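Local coordinates for hypothetical protein (Legionella pneumophila subsp. pneumophila, PDB 2IM9), which has no established function but belongs to the N-acetylmuramoyl-L-alanine amidase-like family of the peptidase CA clan, and so may act on cell-wall peptides, at residues Ala28-Gln33 and Gln84-Arg89; Arg39-Thr44 and Leu103-Ala108; His236-Ile241 and Ser295-Leu300. One frame throughout, in Å; residues are numbered along the deposited sequence.

Interaction 1: residues Ala28-Gln33 and Gln84-Arg89; sequences AAIEEQ and QFPRYR
Residues 28-33 form nearly two turns near the start of helix 27-45, and the irregular segment 84-89 runs past them so that the CA atoms of Glu31 and Arg89 come within 5.7 Å of each other. Glu31 carries the polar half of the contact. Its chain is extended beyond CG (chi2 -179°) and delivers the carboxylate to Arg87, which grips it side-on with two nitrogens. NH2 of Arg87 donates to OE1 of Glu31 at 2.7 Å, on the syn lone pair, and NE of Arg87 reaches OE2 of Glu31 at 2.9 Å in an almost straight bond that lies in the guanidinium plane. The two flat groups are nevertheless turned 36° against each other. OE2 of Glu31 also accepts from the backbone N of Arg87 at 2.8 Å, this time on the anti side, so one residue of the loop is held by both its main chain and its side chain. Three hydrogen bonds thus grip a buried carboxylate and would be expected to favour its ionised form. The loop fastened in this way links helix 53-63 to helix 95-107 within the amidase-like region, and helix 27-45 covers one side of it. Apolar contacts continue the seam beside the salt bridge. CG of Glu31 lies 3.8 Å from CB of Pro86, and CG2 of Ile30 is the same distance from CG of Pro86. That methyl also presses on the aliphatic root of Arg89, with CB at 3.4 Å, while CD1 of Ile30 sits over one face of the Arg89 guanidinium. Arg89 directs its NE to Asp91 in a salt bridge. Tyr88 sends its hydroxyl to Asn35, one helical turn beyond Glu31.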
loop_
_atom_site.group_PDB
_atom_site.type_symbol
_atom_site.label_atom_id
_atom_site.label_comp_id
_atom_site.label_asym_id
_atom_site.label_seq_id
_atom_site.Cartn_x
_atom_site.Cartn_y
_atom_site.Cartn_z
ATOM N N ALA A 28 -18.411 -5.778 -12.199
ATOM C CA ALA A 28 -18.184 -7.036 -12.912
ATOM C C ALA A 28 -17.477 -6.797 -14.244
ATOM O O ALA A 28 -16.571 -7.544 -14.612
ATOM C CB ALA A 28 -19.483 -7.792 -13.106
ATOM N N ALA A 29 -17.881 -5.753 -14.963
ATOM C CA ALA A 29 -17.276 -5.450 -16.272
ATOM C C ALA A 29 -15.821 -5.027 -16.140
ATOM O O ALA A 29 -14.978 -5.387 -16.963
ATOM C CB ALA A 29 -18.068 -4.378 -16.990
ATOM N N ILE A 30 -15.538 -4.246 -15.099
ATOM C CA ILE A 30 -14.183 -3.811 -14.815
ATOM C C ILE A 30 -13.276 -5.015 -14.535
ATOM O O ILE A 30 -12.174 -5.129 -15.083
ATOM C CB ILE A 30 -14.164 -2.806 -13.646
ATOM C CG1 ILE A 30 -14.885 -1.515 -14.052
ATOM C CG2 ILE A 30 -12.734 -2.531 -13.200
ATOM C CD1 ILE A 30 -15.204 -0.594 -12.860
ATOM N N GLU A 31 -13.767 -5.932 -13.709
ATOM C CA GLU A 31 -13.015 -7.152 -13.415
ATOM C C GLU A 31 -12.805 -8.009 -14.658
ATOM O O GLU A 31 -11.741 -8.631 -14.816
ATOM C CB GLU A 31 -13.722 -7.958 -12.333
ATOM C CG GLU A 31 -13.700 -7.295 -10.949
ATOM C CD GLU A 31 -14.388 -8.148 -9.903
ATOM O OE1 GLU A 31 -14.944 -9.215 -10.268
ATOM O OE2 GLU A 31 -14.402 -7.759 -8.712
ATOM N N GLU A 32 -13.806 -8.045 -15.536
ATOM C CA GLU A 32 -13.703 -8.848 -16.761
ATOM C C GLU A 32 -12.619 -8.315 -17.661
ATOM O O GLU A 32 -11.857 -9.098 -18.251
ATOM C CB GLU A 32 -15.032 -8.915 -17.531
ATOM C CG GLU A 32 -16.039 -9.861 -16.912
ATOM N N GLN A 33 -12.539 -6.989 -17.767
ATOM C CA GLN A 33 -11.457 -6.338 -18.520
ATOM C C GLN A 33 -10.104 -6.710 -17.925
ATOM O O GLN A 33 -9.144 -7.012 -18.659
ATOM C CB GLN A 33 -11.618 -4.808 -18.505
ATOM C CG GLN A 33 -10.364 -4.045 -18.988
ATOM C CD GLN A 33 -10.409 -2.523 -18.740
ATOM O OE1 GLN A 33 -10.495 -2.041 -17.600
ATOM N NE2 GLN A 33 -10.337 -1.759 -19.829
ATOM N N GLN A 84 -18.969 -2.293 -3.036
ATOM C CA GLN A 84 -19.132 -3.086 -4.275
ATOM C C GLN A 84 -18.225 -2.617 -5.411
ATOM O O GLN A 84 -18.452 -2.945 -6.594
ATOM C CB GLN A 84 -20.612 -3.074 -4.705
ATOM C CG GLN A 84 -21.560 -3.634 -3.607
ATOM C CD GLN A 84 -23.024 -3.688 -4.052
ATOM O OE1 GLN A 84 -23.452 -2.947 -4.948
ATOM N NE2 GLN A 84 -23.792 -4.560 -3.414
ATOM N N PHE A 85 -17.183 -1.861 -5.061
ATOM C CA PHE A 85 -16.121 -1.593 -6.029
ATOM C C PHE A 85 -15.385 -2.909 -6.367
ATOM O O PHE A 85 -15.449 -3.883 -5.586
ATOM C CB PHE A 85 -15.153 -0.543 -5.478
ATOM C CG PHE A 85 -15.446 0.861 -5.945
ATOM C CD1 PHE A 85 -16.740 1.397 -5.840
ATOM C CD2 PHE A 85 -14.445 1.631 -6.529
ATOM C CE1 PHE A 85 -17.023 2.682 -6.281
ATOM C CE2 PHE A 85 -14.720 2.944 -6.973
ATOM C CZ PHE A 85 -16.020 3.463 -6.832
ATOM N N PRO A 86 -14.710 -2.951 -7.528
ATOM C CA PRO A 86 -14.144 -4.211 -8.015
ATOM C C PRO A 86 -13.061 -4.753 -7.084
ATOM O O PRO A 86 -12.406 -3.993 -6.361
ATOM C CB PRO A 86 -13.511 -3.848 -9.363
ATOM C CG PRO A 86 -13.541 -2.365 -9.466
ATOM C CD PRO A 86 -14.453 -1.807 -8.428
ATOM N N ARG A 87 -12.861 -6.066 -7.133
ATOM C CA ARG A 87 -11.820 -6.717 -6.345
ATOM C C ARG A 87 -10.407 -6.468 -6.868
ATOM O O ARG A 87 -9.423 -6.522 -6.106
ATOM C CB ARG A 87 -12.114 -8.217 -6.304
ATOM C CG ARG A 87 -13.307 -8.469 -5.398
ATOM C CD ARG A 87 -13.869 -9.856 -5.593
ATOM N NE ARG A 87 -14.529 -9.969 -6.888
ATOM C CZ ARG A 87 -15.134 -11.067 -7.302
ATOM N NH1 ARG A 87 -15.136 -12.136 -6.502
ATOM N NH2 ARG A 87 -15.730 -11.076 -8.494
ATOM N N TYR A 88 -10.315 -6.222 -8.173
ATOM C CA TYR A 88 -9.067 -5.833 -8.847
ATOM C C TYR A 88 -9.432 -5.165 -10.179
ATOM O O TYR A 88 -10.545 -5.340 -10.698
ATOM C CB TYR A 88 -8.154 -7.042 -9.105
ATOM C CG TYR A 88 -8.894 -8.195 -9.755
ATOM C CD1 TYR A 88 -8.969 -8.306 -11.151
ATOM C CD2 TYR A 88 -9.530 -9.163 -8.968
ATOM C CE1 TYR A 88 -9.666 -9.358 -11.761
ATOM C CE2 TYR A 88 -10.223 -10.219 -9.547
ATOM C CZ TYR A 88 -10.292 -10.311 -10.946
ATOM O OH TYR A 88 -10.981 -11.356 -11.515
ATOM N N ARG A 89 -8.510 -4.368 -10.701
ATOM C CA ARG A 89 -8.752 -3.638 -11.944
ATOM C C ARG A 89 -7.445 -3.183 -12.552
ATOM O O ARG A 89 -6.412 -3.138 -11.866
ATOM C CB ARG A 89 -9.660 -2.427 -11.679
ATOM C CG ARG A 89 -9.023 -1.358 -10.799
ATOM C CD ARG A 89 -10.061 -0.446 -10.188
ATOM N NE ARG A 89 -10.848 0.279 -11.212
ATOM C CZ ARG A 89 -11.883 1.082 -10.943
ATOM N NH1 ARG A 89 -12.294 1.267 -9.697
ATOM N NH2 ARG A 89 -12.538 1.693 -11.945
#

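Interaction 2: residues Arg39-Thr44 and Leu103-Ala108; sequences RKLYHT and LSLALA
Two helices of the helical side of the fold, 27-45 and 95-107, are joined here by a tyrosine that spans the gap between them. Their local axes pass 11.8 Å apart at a crossing angle of -44°, a wide separation that leaves the backbones well apart; even the nearest CA atoms, those of Tyr42 and Leu105, are 8.7 Å from each other. Tyr42 bridges this distance with its ring. With CG anti to its own carbonyl carbon (chi1 -77°), the side chain projects toward the end of helix 95-107 and its hydroxyl donates to O of Leu105 at 2.7 Å. This acceptor lies at the edge of the ring, in plane, and the hydroxyl meets it on a lone pair, in the carbonyl plane, with a C=O...donor angle of 108°. The acceptor belongs to the last turn of the helix, where it also receives a weak bond from N of Ala108 and another weak one from Arg56 of helix 53-63. Two apolar carbons close round the same hydroxyl: CD2 of Leu105 is 3.5 Å from OH of Tyr42, and CB of Ala108 is 3.4 Å from it. Separately, O of Ala108 approaches the ring obliquely, 3.3 Å from CE1 of Tyr42. Leu41, one residue earlier, adds a looser touch, its CD2 lying 4.2 Å from CD2 of Leu105 where the two leucines meet at a slant. Leu105 also packs on Phe114 of helix 111-122 and on Ile60 of helix 53-63, which places the contact at a junction of four helices. This is helix-helix packing in which the first modelled helix, 27-45, rests on the end of helix 95-107 inside the helical part of the amidase-like fold, with helices 53-63 and 111-122 alongside.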
loop_
_atom_site.group_PDB
_atom_site.type_symbol
_atom_site.label_atom_id
_atom_site.label_comp_id
_atom_site.label_asym_id
_atom_site.label_seq_id
_atom_site.Cartn_x
_atom_site.Cartn_y
_atom_site.Cartn_z
ATOM N N ARG A 39 -4.490 -12.149 -17.939
ATOM C CA ARG A 39 -4.223 -13.384 -18.670
ATOM C C ARG A 39 -3.136 -13.138 -19.707
ATOM O O ARG A 39 -2.182 -13.916 -19.797
ATOM C CB ARG A 39 -5.499 -13.915 -19.344
ATOM C CG ARG A 39 -5.303 -15.183 -20.148
ATOM C CD ARG A 39 -5.149 -16.363 -19.212
ATOM N NE ARG A 39 -6.443 -16.835 -18.711
ATOM C CZ ARG A 39 -6.591 -17.553 -17.601
ATOM N NH1 ARG A 39 -7.795 -17.966 -17.240
ATOM N NH2 ARG A 39 -5.532 -17.868 -16.857
ATOM N N LYS A 40 -3.287 -12.057 -20.484
ATOM C CA LYS A 40 -2.312 -11.702 -21.524
ATOM C C LYS A 40 -0.959 -11.342 -20.955
ATOM O O LYS A 40 0.070 -11.735 -21.516
ATOM C CB LYS A 40 -2.814 -10.555 -22.415
ATOM C CG LYS A 40 -3.969 -10.945 -23.327
ATOM C CD LYS A 40 -4.492 -9.748 -24.114
ATOM C CE LYS A 40 -5.825 -10.077 -24.798
ATOM N NZ LYS A 40 -6.128 -9.139 -25.922
ATOM N N LEU A 41 -0.950 -10.595 -19.849
ATOM C CA LEU A 41 0.306 -10.236 -19.204
ATOM C C LEU A 41 1.132 -11.480 -18.915
ATOM O O LEU A 41 2.315 -11.534 -19.257
ATOM C CB LEU A 41 0.080 -9.433 -17.914
ATOM C CG LEU A 41 1.353 -9.085 -17.130
ATOM C CD1 LEU A 41 2.311 -8.187 -17.939
ATOM C CD2 LEU A 41 0.962 -8.411 -15.837
ATOM N N TYR A 42 0.499 -12.488 -18.312
ATOM C CA TYR A 42 1.211 -13.719 -17.947
ATOM C C TYR A 42 1.719 -14.505 -19.128
ATOM O O TYR A 42 2.802 -15.077 -19.057
ATOM C CB TYR A 42 0.388 -14.594 -17.012
ATOM C CG TYR A 42 0.412 -14.054 -15.601
ATOM C CD1 TYR A 42 1.622 -13.891 -14.924
ATOM C CD2 TYR A 42 -0.768 -13.697 -14.948
ATOM C CE1 TYR A 42 1.651 -13.373 -13.628
ATOM C CE2 TYR A 42 -0.755 -13.198 -13.653
ATOM C CZ TYR A 42 0.458 -13.038 -13.001
ATOM O OH TYR A 42 0.484 -12.536 -11.721
ATOM N N HIS A 43 0.954 -14.519 -20.212
ATOM C CA HIS A 43 1.420 -15.141 -21.451
ATOM C C HIS A 43 2.758 -14.539 -21.865
ATOM O O HIS A 43 3.688 -15.272 -22.200
ATOM C CB HIS A 43 0.371 -15.017 -22.565
ATOM C CG HIS A 43 -0.772 -15.974 -22.425
ATOM N ND1 HIS A 43 -0.593 -17.310 -22.125
ATOM C CD2 HIS A 43 -2.108 -15.798 -22.562
ATOM C CE1 HIS A 43 -1.769 -17.910 -22.072
ATOM N NE2 HIS A 43 -2.705 -17.014 -22.331
ATOM N N THR A 44 2.872 -13.214 -21.785
ATOM C CA THR A 44 4.136 -12.531 -22.068
ATOM C C THR A 44 5.199 -12.874 -21.026
ATOM O O THR A 44 6.325 -13.240 -21.386
ATOM C CB THR A 44 3.970 -10.991 -22.132
ATOM O OG1 THR A 44 2.855 -10.657 -22.967
ATOM C CG2 THR A 44 5.223 -10.333 -22.694
ATOM N N LEU A 103 2.475 -6.251 -6.441
ATOM C CA LEU A 103 3.048 -7.341 -5.651
ATOM C C LEU A 103 2.382 -8.677 -5.952
ATOM O O LEU A 103 3.070 -9.680 -6.154
ATOM C CB LEU A 103 2.969 -7.045 -4.151
ATOM C CG LEU A 103 3.924 -5.959 -3.658
ATOM C CD1 LEU A 103 3.680 -5.714 -2.161
ATOM C CD2 LEU A 103 5.386 -6.317 -3.956
ATOM N N SER A 104 1.052 -8.686 -5.997
ATOM C CA SER A 104 0.316 -9.926 -6.246
ATOM C C SER A 104 0.560 -10.463 -7.656
ATOM O O SER A 104 0.664 -11.676 -7.826
ATOM C CB SER A 104 -1.178 -9.747 -5.960
ATOM O OG SER A 104 -1.373 -9.319 -4.617
ATOM N N LEU A 105 0.668 -9.587 -8.656
ATOM C CA LEU A 105 1.044 -10.027 -10.017
ATOM C C LEU A 105 2.468 -10.598 -10.015
ATOM O O LEU A 105 2.731 -11.630 -10.635
ATOM C CB LEU A 105 0.951 -8.881 -11.040
ATOM C CG LEU A 105 -0.474 -8.443 -11.423
ATOM C CD1 LEU A 105 -0.480 -7.050 -12.035
ATOM C CD2 LEU A 105 -1.104 -9.473 -12.380
ATOM N N ALA A 106 3.375 -9.932 -9.305
ATOM C CA ALA A 106 4.776 -10.359 -9.308
ATOM C C ALA A 106 4.955 -11.702 -8.625
ATOM O O ALA A 106 5.829 -12.480 -9.004
ATOM C CB ALA A 106 5.675 -9.297 -8.651
ATOM N N LEU A 107 4.133 -11.969 -7.614
ATOM C CA LEU A 107 4.227 -13.196 -6.845
ATOM C C LEU A 107 3.611 -14.409 -7.525
ATOM O O LEU A 107 3.926 -15.537 -7.145
ATOM C CB LEU A 107 3.541 -13.009 -5.498
ATOM C CG LEU A 107 4.263 -12.135 -4.481
ATOM C CD1 LEU A 107 3.319 -11.972 -3.310
ATOM C CD2 LEU A 107 5.573 -12.786 -4.052
ATOM N N ALA A 108 2.765 -14.168 -8.524
ATOM C CA ALA A 108 1.961 -15.211 -9.159
ATOM C C ALA A 108 2.433 -15.483 -10.571
ATOM O O ALA A 108 3.232 -14.723 -11.102
ATOM C CB ALA A 108 0.496 -14.782 -9.169
#

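Interaction 3: residues His236-Ile241 and Ser295-Leu300; sequences HLFSQI and SLIDYL
The Phe238 ring is the centre of this apolar interface, and CG1 of Ile297 makes a CH-pi contact with it. CG1 of Ile297 stands 3.7 Å from the centroid of the Phe238 ring, only 3° off the ring normal, and so lies almost exactly over the middle of the face. The ring is brought there by a first torsion of -79°, which sets CG anti to the carbonyl carbon of Phe238.

Van der Waals packing supplies the rest. While Ile297 occupies a face, two leucines from the same helix meet the ring at its edge: CD2 of Leu296 and CD1 of Leu300 each lie 3.9 Å from CE1 of Phe238, with the Leu300 methyl in the ring plane. Leu296 is shared, for its CD2 also meets CD1 of Ile241 at 3.9 Å, these two side chains reaching toward each other tip to tip. The apolar layer is extended by Leu227 beside Phe238 and by Ile247 of strand 246-254 against Leu296.

The two segments share no hydrogen bond; those inside each shape the backbones that present these groups. Residues 238-241 form a type I beta turn, in which N of Ile241 donates to O of Phe238. Just before it, O of His236 is gripped from opposite faces of its carbonyl plane by OG of Ser239, at 2.9 Å, and by NE2 of Gln240, at 3.0 Å; NE2 also donates to O of Arg159. On the other side, OG of Ser295 accepts from N of Asp298 at 3.1 Å in a nearly straight bond. This serine N-cap starts helix 296-303 directly after strand 290-295; the arrangement is that of a short helix laid against the antiparallel sheet, with Phe238 and Ile241, the first and last residues of the type I turn, packed on its apolar side.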
loop_
_atom_site.group_PDB
_atom_site.type_symbol
_atom_site.label_atom_id
_atom_site.label_comp_id
_atom_site.label_asym_id
_atom_site.label_seq_id
_atom_site.Cartn_x
_atom_site.Cartn_y
_atom_site.Cartn_z
ATOM N N HIS A 236 25.033 7.982 0.743
ATOM C CA HIS A 236 25.348 6.696 1.359
ATOM C C HIS A 236 24.086 5.976 1.827
ATOM O O HIS A 236 23.945 4.763 1.618
ATOM C CB HIS A 236 26.323 6.832 2.537
ATOM C CG HIS A 236 26.741 5.514 3.109
ATOM N ND1 HIS A 236 27.596 4.654 2.450
ATOM C CD2 HIS A 236 26.408 4.899 4.267
ATOM C CE1 HIS A 236 27.777 3.570 3.183
ATOM N NE2 HIS A 236 27.056 3.686 4.284
ATOM N N LEU A 237 23.179 6.704 2.474
ATOM C CA LEU A 237 21.922 6.087 2.913
ATOM C C LEU A 237 21.024 5.712 1.731
ATOM O O LEU A 237 20.540 4.562 1.643
ATOM C CB LEU A 237 21.161 7.001 3.881
ATOM C CG LEU A 237 21.848 7.274 5.228
ATOM C CD1 LEU A 237 21.072 8.309 6.051
ATOM C CD2 LEU A 237 22.011 5.968 6.013
ATOM N N PHE A 238 20.805 6.663 0.825
ATOM C CA PHE A 238 19.951 6.406 -0.341
ATOM C C PHE A 238 20.410 5.192 -1.151
ATOM O O PHE A 238 19.569 4.419 -1.629
ATOM C CB PHE A 238 19.813 7.635 -1.237
ATOM C CG PHE A 238 18.841 8.650 -0.724
ATOM C CD1 PHE A 238 17.464 8.414 -0.793
ATOM C CD2 PHE A 238 19.291 9.852 -0.201
ATOM C CE1 PHE A 238 16.546 9.356 -0.336
ATOM C CE2 PHE A 238 18.379 10.816 0.266
ATOM C CZ PHE A 238 17.011 10.569 0.195
ATOM N N SER A 239 21.725 4.998 -1.270
ATOM C CA SER A 239 22.262 3.902 -2.088
ATOM C C SER A 239 21.934 2.504 -1.543
ATOM O O SER A 239 22.091 1.512 -2.265
ATOM C CB SER A 239 23.780 4.046 -2.209
ATOM O OG SER A 239 24.413 3.656 -0.999
ATOM N N GLN A 240 21.511 2.426 -0.278
ATOM C CA GLN A 240 21.200 1.140 0.349
ATOM C C GLN A 240 19.744 0.707 0.177
ATOM O O GLN A 240 19.362 -0.389 0.597
ATOM C CB GLN A 240 21.560 1.143 1.842
ATOM C CG GLN A 240 23.050 1.269 2.110
ATOM C CD GLN A 240 23.320 1.550 3.574
ATOM O OE1 GLN A 240 23.090 0.698 4.431
ATOM N NE2 GLN A 240 23.793 2.752 3.868
ATOM N N ILE A 241 18.935 1.565 -0.429
ATOM C CA ILE A 241 17.540 1.219 -0.679
ATOM C C ILE A 241 17.550 0.298 -1.908
ATOM O O ILE A 241 18.012 0.708 -2.975
ATOM C CB ILE A 241 16.705 2.488 -0.936
ATOM C CG1 ILE A 241 16.757 3.419 0.294
ATOM C CG2 ILE A 241 15.273 2.117 -1.341
ATOM C CD1 ILE A 241 16.067 4.776 0.113
ATOM N N SER A 295 11.859 11.346 -9.060
ATOM C CA SER A 295 13.105 11.207 -8.298
ATOM C C SER A 295 12.793 11.078 -6.808
ATOM O O SER A 295 12.098 11.932 -6.260
ATOM C CB SER A 295 14.014 12.419 -8.505
ATOM O OG SER A 295 14.957 12.520 -7.437
ATOM N N LEU A 296 13.283 10.013 -6.152
ATOM C CA LEU A 296 12.963 9.837 -4.726
ATOM C C LEU A 296 13.614 10.952 -3.894
ATOM O O LEU A 296 13.000 11.499 -2.990
ATOM C CB LEU A 296 13.350 8.444 -4.195
ATOM C CG LEU A 296 13.107 8.277 -2.679
ATOM C CD1 LEU A 296 11.588 8.228 -2.322
ATOM C CD2 LEU A 296 13.851 7.089 -2.069
ATOM N N ILE A 297 14.858 11.291 -4.213
ATOM C CA ILE A 297 15.541 12.391 -3.519
ATOM C C ILE A 297 14.755 13.703 -3.633
ATOM O O ILE A 297 14.471 14.343 -2.621
ATOM C CB ILE A 297 17.016 12.552 -3.997
ATOM C CG1 ILE A 297 17.840 11.329 -3.568
ATOM C CG2 ILE A 297 17.618 13.852 -3.443
ATOM C CD1 ILE A 297 19.220 11.250 -4.214
ATOM N N ASP A 298 14.368 14.082 -4.846
ATOM C CA ASP A 298 13.583 15.310 -5.053
ATOM C C ASP A 298 12.228 15.269 -4.348
ATOM O O ASP A 298 11.808 16.258 -3.752
ATOM C CB ASP A 298 13.368 15.568 -6.541
ATOM C CG ASP A 298 14.646 15.897 -7.266
ATOM O OD1 ASP A 298 15.691 16.135 -6.589
ATOM O OD2 ASP A 298 14.599 15.918 -8.525
ATOM N N TYR A 299 11.550 14.124 -4.425
ATOM C CA TYR A 299 10.248 13.944 -3.791
ATOM C C TYR A 299 10.348 14.190 -2.277
ATOM O O TYR A 299 9.546 14.939 -1.680
ATOM C CB TYR A 299 9.733 12.526 -4.081
ATOM C CG TYR A 299 8.409 12.217 -3.437
ATOM C CD1 TYR A 299 7.206 12.536 -4.079
ATOM C CD2 TYR A 299 8.357 11.613 -2.184
ATOM C CE1 TYR A 299 5.981 12.254 -3.482
ATOM C CE2 TYR A 299 7.144 11.347 -1.564
ATOM C CZ TYR A 299 5.965 11.671 -2.216
ATOM O OH TYR A 299 4.770 11.384 -1.601
ATOM N N LEU A 300 11.328 13.555 -1.646
ATOM C CA LEU A 300 11.491 13.667 -0.203
ATOM C C LEU A 300 11.984 15.049 0.189
ATOM O O LEU A 300 11.620 15.554 1.242
ATOM C CB LEU A 300 12.429 12.573 0.332
ATOM C CG LEU A 300 11.892 11.143 0.157
ATOM C CD1 LEU A 300 12.876 10.127 0.687
ATOM C CD2 LEU A 300 10.537 10.957 0.844
#

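All three contacts are largely buried, yet each lies 18 to 19 Å from the centre of the chain. Interactions 1 and 2 use successive parts of helix 27-45, with centres about 17 Å apart and segments that alternate along the chain, so one helix is held first to a loop and then to helix 95-107. Their chemistry shifts along it, from a charged grip in interaction 1 to a single hydroxyl-to-carbonyl bond among apolar atoms in interaction 2. Interaction 3 is purely apolar across its segments and belongs to the sheet side of the fold. Its centre is about 35 Å from that of interaction 1, on the opposite side of the chain's centre.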